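ALDH21) (Physcomitrella patens subsp. patens, PDB 5N5S) probably oxidises D-glyceraldehyde 3-phosphate to 3-phosphoglycerate with NADP(+) and water, as a non-phosphorylating member of the aldehyde dehydrogenase family. Local coordinates at residues B[287-292]-B[438-443]; B[322-327]-B[412-417]; B[402-407]-B[419-424]. One frame throughout, in Å; residues are numbered along the deposited sequence.

Contact 1 (B[287-292]-B[438-443]); sequences GGNAPC and THYGLQ. With NAP (NADP nicotinamide-adenine-dinucleotide phosphate), chain G.
The ring of Tyr440 lies along the backbone of Gly287 to Asn289, with the carbonyl carbon of Gly288 over one face, displaced toward the rim. Tyr440 CD2 meets Asn289 CB at 3.4 Å, and the other ortho carbon, CD1, stands 3.6 Å from Gly287 O. A chi1 of -57° turns CG away from the carbonyl carbon and lays the ring over Gly288, and its hydroxyl ends at the backbone N of Glu414, to which it is hydrogen-bonded. Leu442 packs beside the same glycines, its CB 4.5 Å from Gly288 CA, while its CD2 comes within 3.9 Å of N7N of the NADP carboxamide. Farther along, Ala290 CB rests 3.4 Å from Gln443 O. Thr438 OG1, which lies in the plane of the Tyr440 ring at its edge, touches Asn289 CB and accepts a weak hydrogen bond from Tyr440 N. In the second shell Asn289 ND2 is tied to Arg411 O, and Ser487 OG bonds both Gly287 O and Gly441 N. Gly287 CA reaches 3.2 Å from ribose O2D, so this Gly-Gly loop, leading into strand 290-294, forms part of the cofactor cleft between the nucleotide-binding and catalytic domains of the aldehyde dehydrogenase fold.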
loop_
_atom_site.group_PDB
_atom_site.type_symbol
_atom_site.label_atom_id
_atom_site.label_comp_id
_atom_site.label_asym_id
_atom_site.label_seq_id
_atom_site.Cartn_x
_atom_site.Cartn_y
_atom_site.Cartn_z
ATOM N N GLY B 287 -20.706 -19.046 13.271
ATOM C CA GLY B 287 -21.496 -18.429 14.324
ATOM C C GLY B 287 -20.776 -17.518 15.300
ATOM O O GLY B 287 -19.552 -17.383 15.263
ATOM N N GLY B 288 -21.558 -16.901 16.184
ATOM C CA GLY B 288 -21.058 -16.010 17.217
ATOM C C GLY B 288 -21.948 -15.916 18.439
ATOM O O GLY B 288 -23.142 -16.216 18.381
ATOM N N ASN B 289 -21.356 -15.484 19.556
ATOM C CA ASN B 289 -22.009 -15.234 20.844
ATOM C C ASN B 289 -21.490 -13.831 21.251
ATOM O O ASN B 289 -20.683 -13.666 22.180
ATOM C CB ASN B 289 -21.641 -16.328 21.861
ATOM C CG ASN B 289 -22.286 -16.191 23.220
ATOM O OD1 ASN B 289 -22.916 -15.186 23.544
ATOM N ND2 ASN B 289 -22.130 -17.204 24.057
ATOM N N ALA B 290 -21.929 -12.826 20.481
ATOM C CA ALA B 290 -21.453 -11.468 20.602
ATOM C C ALA B 290 -21.852 -10.719 21.904
ATOM O O ALA B 290 -23.039 -10.566 22.207
ATOM C CB ALA B 290 -21.853 -10.667 19.378
ATOM N N PRO B 291 -20.822 -10.187 22.621
ATOM C CA PRO B 291 -21.072 -9.382 23.832
ATOM C C PRO B 291 -21.008 -7.859 23.562
ATOM O O PRO B 291 -20.450 -7.424 22.549
ATOM C CB PRO B 291 -19.920 -9.805 24.742
ATOM C CG PRO B 291 -18.785 -10.144 23.774
ATOM C CD PRO B 291 -19.369 -10.355 22.396
ATOM N N CYS B 292 -21.541 -7.040 24.488
ATOM C CA CYS B 292 -21.496 -5.581 24.381
ATOM C C CYS B 292 -21.312 -4.960 25.747
ATOM O O CYS B 292 -22.057 -5.290 26.668
ATOM C CB CYS B 292 -22.737 -5.034 23.683
ATOM S SG CYS B 292 -22.660 -3.261 23.298
ATOM N N THR B 438 -15.820 -17.041 25.924
ATOM C CA THR B 438 -16.618 -17.719 24.901
ATOM C C THR B 438 -15.712 -18.445 23.912
ATOM O O THR B 438 -14.575 -18.019 23.692
ATOM C CB THR B 438 -17.600 -16.724 24.198
ATOM O OG1 THR B 438 -18.470 -17.439 23.325
ATOM C CG2 THR B 438 -16.896 -15.603 23.434
ATOM N N HIS B 439 -16.215 -19.537 23.307
ATOM C CA HIS B 439 -15.470 -20.266 22.283
ATOM C C HIS B 439 -15.629 -19.565 20.920
ATOM O O HIS B 439 -14.934 -19.903 19.957
ATOM C CB HIS B 439 -15.799 -21.777 22.249
ATOM C CG HIS B 439 -17.258 -22.126 22.287
ATOM N ND1 HIS B 439 -17.901 -22.697 21.190
ATOM C CD2 HIS B 439 -18.140 -22.044 23.311
ATOM C CE1 HIS B 439 -19.151 -22.914 21.575
ATOM N NE2 HIS B 439 -19.343 -22.533 22.841
ATOM N N TYR B 440 -16.509 -18.542 20.873
ATOM C CA TYR B 440 -16.765 -17.717 19.695
ATOM C C TYR B 440 -15.878 -16.463 19.717
ATOM O O TYR B 440 -15.184 -16.222 20.702
ATOM C CB TYR B 440 -18.256 -17.346 19.596
ATOM C CG TYR B 440 -19.191 -18.537 19.570
ATOM C CD1 TYR B 440 -19.429 -19.239 18.389
ATOM C CD2 TYR B 440 -19.861 -18.947 20.720
ATOM C CE1 TYR B 440 -20.316 -20.317 18.357
ATOM C CE2 TYR B 440 -20.769 -20.001 20.695
ATOM C CZ TYR B 440 -20.982 -20.696 19.516
ATOM O OH TYR B 440 -21.857 -21.756 19.521
ATOM N N GLY B 441 -15.898 -15.692 18.636
ATOM C CA GLY B 441 -15.108 -14.472 18.523
ATOM C C GLY B 441 -15.324 -13.765 17.206
ATOM O O GLY B 441 -14.376 -13.588 16.440
ATOM N N LEU B 442 -16.582 -13.394 16.917
ATOM C CA LEU B 442 -16.923 -12.726 15.659
ATOM C C LEU B 442 -16.787 -11.219 15.824
ATOM O O LEU B 442 -15.826 -10.611 15.329
ATOM C CB LEU B 442 -18.322 -13.172 15.144
ATOM C CG LEU B 442 -18.686 -12.893 13.663
ATOM C CD1 LEU B 442 -17.603 -13.295 12.727
ATOM C CD2 LEU B 442 -19.940 -13.614 13.270
ATOM N N GLN B 443 -17.707 -10.626 16.577
ATOM C CA GLN B 443 -17.656 -9.210 16.907
ATOM C C GLN B 443 -18.017 -8.993 18.354
ATOM O O GLN B 443 -18.515 -9.904 19.025
ATOM C CB GLN B 443 -18.484 -8.340 15.932
ATOM C CG GLN B 443 -17.976 -8.447 14.462
ATOM C CD GLN B 443 -18.372 -7.325 13.537
ATOM O OE1 GLN B 443 -17.610 -6.960 12.642
ATOM N NE2 GLN B 443 -19.582 -6.770 13.697
HETATM P PA NAP G . -26.184 -24.283 8.426
HETATM O O1A NAP G . -24.878 -24.818 8.884
HETATM O O2A NAP G . -27.386 -25.137 8.846
HETATM O O5B NAP G . -26.269 -24.254 6.829
HETATM C C5B NAP G . -25.564 -23.375 5.930
HETATM C C4B NAP G . -25.522 -24.034 4.571
HETATM O O4B NAP G . -24.765 -25.265 4.640
HETATM C C3B NAP G . -26.867 -24.400 3.937
HETATM O O3B NAP G . -26.847 -24.070 2.551
HETATM C C2B NAP G . -26.958 -25.908 4.169
HETATM O O2B NAP G . -27.869 -26.637 3.320
HETATM C C1B NAP G . -25.495 -26.302 4.010
HETATM N N9A NAP G . -24.999 -27.589 4.495
HETATM C C8A NAP G . -25.212 -28.155 5.726
HETATM N N7A NAP G . -24.581 -29.288 5.909
HETATM C C5A NAP G . -23.900 -29.484 4.717
HETATM C C6A NAP G . -23.023 -30.500 4.274
HETATM N N6A NAP G . -22.651 -31.536 5.028
HETATM N N1A NAP G . -22.510 -30.391 3.025
HETATM C C2A NAP G . -22.852 -29.333 2.278
HETATM N N3A NAP G . -23.663 -28.313 2.589
HETATM C C4A NAP G . -24.156 -28.448 3.831
HETATM O O3 NAP G . -26.604 -22.791 8.819
HETATM P PN NAP G . -27.948 -21.929 8.719
HETATM O O1N NAP G . -28.947 -22.474 9.666
HETATM O O2N NAP G . -28.323 -21.779 7.296
HETATM O O5D NAP G . -27.421 -20.532 9.287
HETATM C C5D NAP G . -27.235 -20.310 10.708
HETATM C C4D NAP G . -25.774 -20.287 11.104
HETATM O O4D NAP G . -25.024 -19.460 10.181
HETATM C C3D NAP G . -25.495 -19.677 12.475
HETATM O O3D NAP G . -24.487 -20.393 13.182
HETATM C C2D NAP G . -25.047 -18.266 12.099
HETATM O O2D NAP G . -24.282 -17.576 13.076
HETATM C C1D NAP G . -24.145 -18.598 10.875
HETATM N N1N NAP G . -23.913 -17.357 10.026
HETATM C C2N NAP G . -22.610 -16.835 9.875
HETATM C C3N NAP G . -22.447 -15.632 9.206
HETATM C C7N NAP G . -21.136 -14.880 9.082
HETATM O O7N NAP G . -21.069 -13.884 8.329
HETATM N N7N NAP G . -20.075 -15.339 9.755
HETATM C C4N NAP G . -23.576 -14.994 8.691
HETATM C C5N NAP G . -24.839 -15.543 8.852
HETATM C C6N NAP G . -24.985 -16.726 9.514
HETATM P P2B NAP G . -29.447 -26.778 3.553
HETATM O O1X NAP G . -30.036 -25.777 4.519
HETATM O O2X NAP G . -29.676 -28.251 3.971
HETATM O O3X NAP G . -29.918 -26.568 2.115
#

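Contact 2 (B[322-327]-B[412-417]); sequences HMQRLY and KEEIFG. With NAP (NADP nicotinamide-adenine-dinucleotide phosphate), chain G.
Gln324 lays its carboxamide against the backbone of Glu413 to Ile415, its CD 3.7 Å from Ile415 CB. Here strand 323-329 of the catalytic-domain sheet of the aldehyde dehydrogenase fold grips the loop that carries Glu414, a residue of the NADP site. Both ends of the amide are used. Its OE1 accepts Ile415 N at 2.9 Å; the N-H points at the oxygen almost straight, but the donor sits well above the carbonyl plane (54°). Its NE2 gives a hydrogen to Glu413 O, also at 2.9 Å and close to the plane of the amide, and is hydrogen-bonded to Ala410 O as well. With CG anti to the backbone N (chi1 -153°) and the chain extended beyond it, the glutamine spans the distance from strand to loop. A leucine in its place would probably leave Ile415 N, Glu413 O and Ala410 O without these partners and the Glu414 loop freer to shift. Alongside, Ile415 CG2 meets the His322 ring at its edge, 3.6 Å from NE2, and the isoleucine packs on Ile371 and Trp374 of helix 365-380. Phe416 sets one ring face against the nicotinamide ribose, its CE1 3.5 Å from C2D. Glu414 then clasps the ribose diol with both carboxylate oxygens: O3D donates to OE1 at 2.9 Å and O2D to OE2 at 2.8 Å.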
loop_
_atom_site.group_PDB
_atom_site.type_symbol
_atom_site.label_atom_id
_atom_site.label_comp_id
_atom_site.label_asym_id
_atom_site.label_seq_id
_atom_site.Cartn_x
_atom_site.Cartn_y
_atom_site.Cartn_z
ATOM N N HIS B 322 -25.515 -11.081 16.356
ATOM C CA HIS B 322 -26.595 -10.773 17.293
ATOM C C HIS B 322 -25.967 -10.545 18.672
ATOM O O HIS B 322 -25.128 -11.352 19.091
ATOM C CB HIS B 322 -27.632 -11.927 17.302
ATOM C CG HIS B 322 -28.337 -12.193 18.605
ATOM N ND1 HIS B 322 -29.183 -11.253 19.189
ATOM C CD2 HIS B 322 -28.360 -13.321 19.356
ATOM C CE1 HIS B 322 -29.660 -11.828 20.283
ATOM N NE2 HIS B 322 -29.190 -13.065 20.433
ATOM N N MET B 323 -26.328 -9.414 19.344
ATOM C CA MET B 323 -25.846 -9.086 20.690
ATOM C C MET B 323 -26.543 -10.033 21.677
ATOM O O MET B 323 -27.666 -9.774 22.135
ATOM C CB MET B 323 -26.089 -7.599 21.035
ATOM C CG MET B 323 -25.597 -7.188 22.419
ATOM S SD MET B 323 -26.176 -5.539 22.860
ATOM C CE MET B 323 -27.771 -5.926 23.503
ATOM N N GLN B 324 -25.883 -11.163 21.954
ATOM C CA GLN B 324 -26.415 -12.179 22.858
ATOM C C GLN B 324 -26.183 -11.787 24.314
ATOM O O GLN B 324 -26.995 -12.121 25.177
ATOM C CB GLN B 324 -25.744 -13.527 22.567
ATOM C CG GLN B 324 -26.594 -14.739 22.934
ATOM C CD GLN B 324 -26.008 -16.011 22.378
ATOM O OE1 GLN B 324 -25.778 -16.150 21.164
ATOM N NE2 GLN B 324 -25.759 -16.972 23.253
ATOM N N ARG B 325 -25.057 -11.104 24.591
ATOM C CA ARG B 325 -24.637 -10.736 25.938
ATOM C C ARG B 325 -24.470 -9.230 26.125
ATOM O O ARG B 325 -23.815 -8.572 25.320
ATOM C CB ARG B 325 -23.350 -11.494 26.315
ATOM C CG ARG B 325 -23.509 -13.015 26.254
ATOM C CD ARG B 325 -22.244 -13.772 26.579
ATOM N NE ARG B 325 -21.251 -13.687 25.511
ATOM C CZ ARG B 325 -19.997 -13.292 25.694
ATOM N NH1 ARG B 325 -19.152 -13.259 24.673
ATOM N NH2 ARG B 325 -19.577 -12.928 26.897
ATOM N N LEU B 326 -25.065 -8.693 27.201
ATOM C CA LEU B 326 -24.999 -7.268 27.523
ATOM C C LEU B 326 -24.397 -7.062 28.918
ATOM O O LEU B 326 -24.960 -7.526 29.907
ATOM C CB LEU B 326 -26.403 -6.628 27.400
ATOM C CG LEU B 326 -26.540 -5.116 27.639
ATOM C CD1 LEU B 326 -25.585 -4.306 26.753
ATOM C CD2 LEU B 326 -27.970 -4.669 27.432
ATOM N N TYR B 327 -23.249 -6.370 28.980
ATOM C CA TYR B 327 -22.507 -6.056 30.208
ATOM C C TYR B 327 -22.594 -4.566 30.479
ATOM O O TYR B 327 -22.092 -3.765 29.694
ATOM C CB TYR B 327 -21.042 -6.539 30.115
ATOM C CG TYR B 327 -20.941 -8.036 29.901
ATOM C CD1 TYR B 327 -20.979 -8.917 30.980
ATOM C CD2 TYR B 327 -20.856 -8.576 28.616
ATOM C CE1 TYR B 327 -20.927 -10.299 30.787
ATOM C CE2 TYR B 327 -20.817 -9.955 28.412
ATOM C CZ TYR B 327 -20.852 -10.812 29.501
ATOM O OH TYR B 327 -20.824 -12.171 29.301
ATOM N N LYS B 412 -23.495 -20.422 27.075
ATOM C CA LYS B 412 -22.402 -21.167 26.460
ATOM C C LYS B 412 -22.459 -21.147 24.918
ATOM O O LYS B 412 -21.495 -20.746 24.257
ATOM C CB LYS B 412 -22.435 -22.615 26.986
ATOM C CG LYS B 412 -21.136 -23.406 26.826
ATOM C CD LYS B 412 -21.363 -24.919 26.972
ATOM C CE LYS B 412 -21.730 -25.362 28.375
ATOM N NZ LYS B 412 -22.448 -26.661 28.364
ATOM N N GLU B 413 -23.588 -21.603 24.364
ATOM C CA GLU B 413 -23.813 -21.750 22.930
ATOM C C GLU B 413 -24.526 -20.541 22.306
ATOM O O GLU B 413 -25.146 -19.749 23.023
ATOM C CB GLU B 413 -24.593 -23.058 22.656
ATOM C CG GLU B 413 -23.994 -24.320 23.278
ATOM C CD GLU B 413 -22.601 -24.744 22.836
ATOM O OE1 GLU B 413 -22.218 -24.477 21.673
ATOM O OE2 GLU B 413 -21.893 -25.364 23.663
ATOM N N GLU B 414 -24.427 -20.404 20.968
ATOM C CA GLU B 414 -25.082 -19.353 20.189
ATOM C C GLU B 414 -26.598 -19.594 20.223
ATOM O O GLU B 414 -27.073 -20.661 19.809
ATOM C CB GLU B 414 -24.556 -19.346 18.739
ATOM C CG GLU B 414 -25.359 -18.458 17.805
ATOM C CD GLU B 414 -24.815 -18.345 16.397
ATOM O OE1 GLU B 414 -24.268 -19.349 15.889
ATOM O OE2 GLU B 414 -24.960 -17.260 15.790
ATOM N N ILE B 415 -27.341 -18.610 20.738
ATOM C CA ILE B 415 -28.788 -18.689 20.897
ATOM C C ILE B 415 -29.503 -18.558 19.532
ATOM O O ILE B 415 -30.381 -19.375 19.235
ATOM C CB ILE B 415 -29.253 -17.684 22.006
ATOM C CG1 ILE B 415 -29.990 -18.422 23.160
ATOM C CG2 ILE B 415 -30.032 -16.448 21.507
ATOM C CD1 ILE B 415 -31.426 -19.001 22.889
ATOM N N PHE B 416 -29.088 -17.575 18.688
ATOM C CA PHE B 416 -29.651 -17.284 17.358
ATOM C C PHE B 416 -31.182 -17.073 17.447
ATOM O O PHE B 416 -31.947 -17.592 16.635
ATOM C CB PHE B 416 -29.239 -18.382 16.346
ATOM C CG PHE B 416 -29.170 -17.962 14.899
ATOM C CD1 PHE B 416 -28.109 -17.195 14.429
ATOM C CD2 PHE B 416 -30.134 -18.379 13.991
ATOM C CE1 PHE B 416 -28.042 -16.813 13.087
ATOM C CE2 PHE B 416 -30.060 -18.007 12.647
ATOM C CZ PHE B 416 -29.008 -17.234 12.202
ATOM N N GLY B 417 -31.589 -16.321 18.474
ATOM C CA GLY B 417 -32.980 -16.008 18.785
ATOM C C GLY B 417 -33.158 -14.653 19.448
ATOM O O GLY B 417 -32.159 -13.988 19.743
HETATM P PA NAP G . -26.184 -24.283 8.426
HETATM O O1A NAP G . -24.878 -24.818 8.884
HETATM O O2A NAP G . -27.386 -25.137 8.846
HETATM O O5B NAP G . -26.269 -24.254 6.829
HETATM C C5B NAP G . -25.564 -23.375 5.930
HETATM C C4B NAP G . -25.522 -24.034 4.571
HETATM O O4B NAP G . -24.765 -25.265 4.640
HETATM C C3B NAP G . -26.867 -24.400 3.937
HETATM O O3B NAP G . -26.847 -24.070 2.551
HETATM C C2B NAP G . -26.958 -25.908 4.169
HETATM O O2B NAP G . -27.869 -26.637 3.320
HETATM C C1B NAP G . -25.495 -26.302 4.010
HETATM N N9A NAP G . -24.999 -27.589 4.495
HETATM C C8A NAP G . -25.212 -28.155 5.726
HETATM N N7A NAP G . -24.581 -29.288 5.909
HETATM C C5A NAP G . -23.900 -29.484 4.717
HETATM C C6A NAP G . -23.023 -30.500 4.274
HETATM N N6A NAP G . -22.651 -31.536 5.028
HETATM N N1A NAP G . -22.510 -30.391 3.025
HETATM C C2A NAP G . -22.852 -29.333 2.278
HETATM N N3A NAP G . -23.663 -28.313 2.589
HETATM C C4A NAP G . -24.156 -28.448 3.831
HETATM O O3 NAP G . -26.604 -22.791 8.819
HETATM P PN NAP G . -27.948 -21.929 8.719
HETATM O O1N NAP G . -28.947 -22.474 9.666
HETATM O O2N NAP G . -28.323 -21.779 7.296
HETATM O O5D NAP G . -27.421 -20.532 9.287
HETATM C C5D NAP G . -27.235 -20.310 10.708
HETATM C C4D NAP G . -25.774 -20.287 11.104
HETATM O O4D NAP G . -25.024 -19.460 10.181
HETATM C C3D NAP G . -25.495 -19.677 12.475
HETATM O O3D NAP G . -24.487 -20.393 13.182
HETATM C C2D NAP G . -25.047 -18.266 12.099
HETATM O O2D NAP G . -24.282 -17.576 13.076
HETATM C C1D NAP G . -24.145 -18.598 10.875
HETATM N N1N NAP G . -23.913 -17.357 10.026
HETATM C C2N NAP G . -22.610 -16.835 9.875
HETATM C C3N NAP G . -22.447 -15.632 9.206
HETATM C C7N NAP G . -21.136 -14.880 9.082
HETATM O O7N NAP G . -21.069 -13.884 8.329
HETATM N N7N NAP G . -20.075 -15.339 9.755
HETATM C C4N NAP G . -23.576 -14.994 8.691
HETATM C C5N NAP G . -24.839 -15.543 8.852
HETATM C C6N NAP G . -24.985 -16.726 9.514
HETATM P P2B NAP G . -29.447 -26.778 3.553
HETATM O O1X NAP G . -30.036 -25.777 4.519
HETATM O O2X NAP G . -29.676 -28.251 3.971
HETATM O O3X NAP G . -29.918 -26.568 2.115
#

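Contact 3 (B[402-407]-B[419-424]); sequences EDVPIE and VVLLYK
Glu402 and Leu422 pair as parallel neighbours, their CA atoms 4.6 Å apart, where strand 395-402 ends beside strand 419-425 in the catalytic-domain sheet of the aldehyde dehydrogenase fold. Backbone bonding comes first. Asp403 N donates to Leu422 O at 3.0 Å, and the same oxygen takes a CA-H contact from Glu402 CA at 3.5 Å, so one carbonyl holds both residues as the strand gives way to loop. The side chains of Glu402 and Leu422 lie on one face of the sheet, and both reach toward helix 333-345, where Glu402 OE1 is bonded to Tyr333 OH and forms a salt bridge with Lys337.

Charge in the loop is also paired outside the two segments: Asp403 OD2 forms a salt bridge with Lys384 of strand 384-387.

Packing follows. In an apolar pair, Val404 CB meets Leu421 CG at 4.1 Å, the two side chains crossing at about a right angle, and Arg411 of helix 409-412 lies against both of them. Tyr423 swings toward the loop with CG beside the backbone N (chi1 -57°); its ring runs past Asp403, where CE1 comes 3.8 Å from Asp403 CA, and it also meets the ring of Tyr327, the planes about 15° apart.

The last kind is a side chain bonded to main chain. The phenol hydroxyl of Tyr423 gives its hydrogen to Val404 O at 2.7 Å, that oxygen lying near the plane of the ring, at its edge, while OH also touches Val404 CB at 3.6 Å.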
loop_
_atom_site.group_PDB
_atom_site.type_symbol
_atom_site.label_atom_id
_atom_site.label_comp_id
_atom_site.label_asym_id
_atom_site.label_seq_id
_atom_site.Cartn_x
_atom_site.Cartn_y
_atom_site.Cartn_z
ATOM N N GLU B 402 -31.512 -12.128 33.113
ATOM C CA GLU B 402 -30.480 -11.598 33.991
ATOM C C GLU B 402 -29.694 -12.693 34.729
ATOM O O GLU B 402 -30.285 -13.660 35.210
ATOM C CB GLU B 402 -31.150 -10.636 34.981
ATOM C CG GLU B 402 -30.210 -9.801 35.820
ATOM C CD GLU B 402 -30.921 -9.030 36.917
ATOM O OE1 GLU B 402 -31.048 -7.794 36.779
ATOM O OE2 GLU B 402 -31.370 -9.662 37.900
ATOM N N ASP B 403 -28.359 -12.513 34.822
ATOM C CA ASP B 403 -27.380 -13.344 35.544
ATOM C C ASP B 403 -27.482 -14.870 35.256
ATOM O O ASP B 403 -27.515 -15.688 36.180
ATOM C CB ASP B 403 -27.440 -13.052 37.066
ATOM C CG ASP B 403 -27.351 -11.575 37.455
ATOM O OD1 ASP B 403 -26.557 -10.832 36.823
ATOM O OD2 ASP B 403 -28.051 -11.172 38.408
ATOM N N VAL B 404 -27.485 -15.237 33.965
ATOM C CA VAL B 404 -27.538 -16.633 33.517
ATOM C C VAL B 404 -26.139 -17.272 33.695
ATOM O O VAL B 404 -25.166 -16.698 33.211
ATOM C CB VAL B 404 -28.082 -16.729 32.062
ATOM C CG1 VAL B 404 -27.789 -18.084 31.424
ATOM C CG2 VAL B 404 -29.576 -16.431 32.025
ATOM N N PRO B 405 -26.004 -18.423 34.407
ATOM C CA PRO B 405 -24.666 -19.022 34.595
ATOM C C PRO B 405 -24.041 -19.589 33.317
ATOM O O PRO B 405 -24.752 -19.842 32.345
ATOM C CB PRO B 405 -24.916 -20.110 35.643
ATOM C CG PRO B 405 -26.325 -20.496 35.440
ATOM C CD PRO B 405 -27.047 -19.232 35.070
ATOM N N ILE B 406 -22.707 -19.799 33.335
ATOM C CA ILE B 406 -21.913 -20.317 32.208
ATOM C C ILE B 406 -22.315 -21.762 31.809
ATOM O O ILE B 406 -22.174 -22.128 30.643
ATOM C CB ILE B 406 -20.377 -20.161 32.482
ATOM C CG1 ILE B 406 -19.531 -20.316 31.198
ATOM C CG2 ILE B 406 -19.866 -21.076 33.606
ATOM C CD1 ILE B 406 -19.131 -19.035 30.546
ATOM N N GLU B 407 -22.839 -22.556 32.761
ATOM C CA GLU B 407 -23.274 -23.937 32.517
ATOM C C GLU B 407 -24.532 -24.025 31.632
ATOM O O GLU B 407 -24.752 -25.062 31.002
ATOM C CB GLU B 407 -23.441 -24.755 33.820
ATOM C CG GLU B 407 -23.684 -23.956 35.096
ATOM C CD GLU B 407 -22.431 -23.410 35.752
ATOM O OE1 GLU B 407 -21.625 -24.214 36.274
ATOM O OE2 GLU B 407 -22.245 -22.174 35.726
ATOM N N VAL B 419 -33.231 -13.296 22.288
ATOM C CA VAL B 419 -32.843 -13.462 23.694
ATOM C C VAL B 419 -31.559 -12.649 23.968
ATOM O O VAL B 419 -30.573 -12.778 23.236
ATOM C CB VAL B 419 -32.661 -14.972 24.071
ATOM C CG1 VAL B 419 -32.330 -15.146 25.551
ATOM C CG2 VAL B 419 -33.886 -15.806 23.692
ATOM N N VAL B 420 -31.585 -11.808 25.013
ATOM C CA VAL B 420 -30.436 -11.004 25.434
ATOM C C VAL B 420 -30.143 -11.353 26.890
ATOM O O VAL B 420 -31.050 -11.362 27.711
ATOM C CB VAL B 420 -30.624 -9.476 25.198
ATOM C CG1 VAL B 420 -29.451 -8.669 25.758
ATOM C CG2 VAL B 420 -30.795 -9.180 23.716
ATOM N N LEU B 421 -28.883 -11.679 27.187
ATOM C CA LEU B 421 -28.420 -12.038 28.520
ATOM C C LEU B 421 -27.776 -10.825 29.191
ATOM O O LEU B 421 -26.714 -10.368 28.753
ATOM C CB LEU B 421 -27.434 -13.205 28.406
ATOM C CG LEU B 421 -27.959 -14.633 28.595
ATOM C CD1 LEU B 421 -29.240 -14.912 27.811
ATOM C CD2 LEU B 421 -26.913 -15.619 28.171
ATOM N N LEU B 422 -28.456 -10.283 30.228
ATOM C CA LEU B 422 -28.034 -9.101 30.985
ATOM C C LEU B 422 -27.109 -9.435 32.152
ATOM O O LEU B 422 -27.396 -10.331 32.955
ATOM C CB LEU B 422 -29.247 -8.329 31.531
ATOM C CG LEU B 422 -29.343 -6.815 31.258
ATOM C CD1 LEU B 422 -30.523 -6.219 31.991
ATOM C CD2 LEU B 422 -28.087 -6.046 31.648
ATOM N N TYR B 423 -26.011 -8.679 32.252
ATOM C CA TYR B 423 -25.028 -8.806 33.323
ATOM C C TYR B 423 -24.538 -7.432 33.787
ATOM O O TYR B 423 -24.495 -6.475 33.004
ATOM C CB TYR B 423 -23.831 -9.669 32.889
ATOM C CG TYR B 423 -24.176 -11.071 32.424
ATOM C CD1 TYR B 423 -24.367 -12.105 33.336
ATOM C CD2 TYR B 423 -24.289 -11.369 31.070
ATOM C CE1 TYR B 423 -24.680 -13.395 32.913
ATOM C CE2 TYR B 423 -24.584 -12.659 30.634
ATOM C CZ TYR B 423 -24.773 -13.670 31.558
ATOM O OH TYR B 423 -25.080 -14.937 31.125
ATOM N N LYS B 424 -24.172 -7.354 35.073
ATOM C CA LYS B 424 -23.612 -6.174 35.725
ATOM C C LYS B 424 -22.108 -6.402 35.924
ATOM O O LYS B 424 -21.706 -7.509 36.268
ATOM C CB LYS B 424 -24.284 -5.987 37.107
ATOM C CG LYS B 424 -23.986 -4.660 37.802
ATOM C CD LYS B 424 -24.192 -4.738 39.323
ATOM C CE LYS B 424 -25.532 -4.210 39.793
ATOM N NZ LYS B 424 -25.745 -4.417 41.255
#

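Overall arrangement
All three contacts reach one sheet, in which strands 290-294, 323-329 and 419-425 are successive neighbours. Contact 1, whose centre lies about 14 Å from the centre of the chain, is the most deeply placed and almost wholly packing. The centre of contact 2 lies about 17 Å from the centre of the chain; it is partly buried and relies on the two amide bonds of Gln324, with the Glu414 carboxylate turned to NADP. The centre of contact 3 lies about 26 Å from the centre of the chain; its buried strand pairing is edged by salt bridges and an exposed loop end. Contact 1 also touches NADP, contact 3 does not. Cys292 O to Tyr327 N and Gln324 O to Leu421 N join adjacent strands.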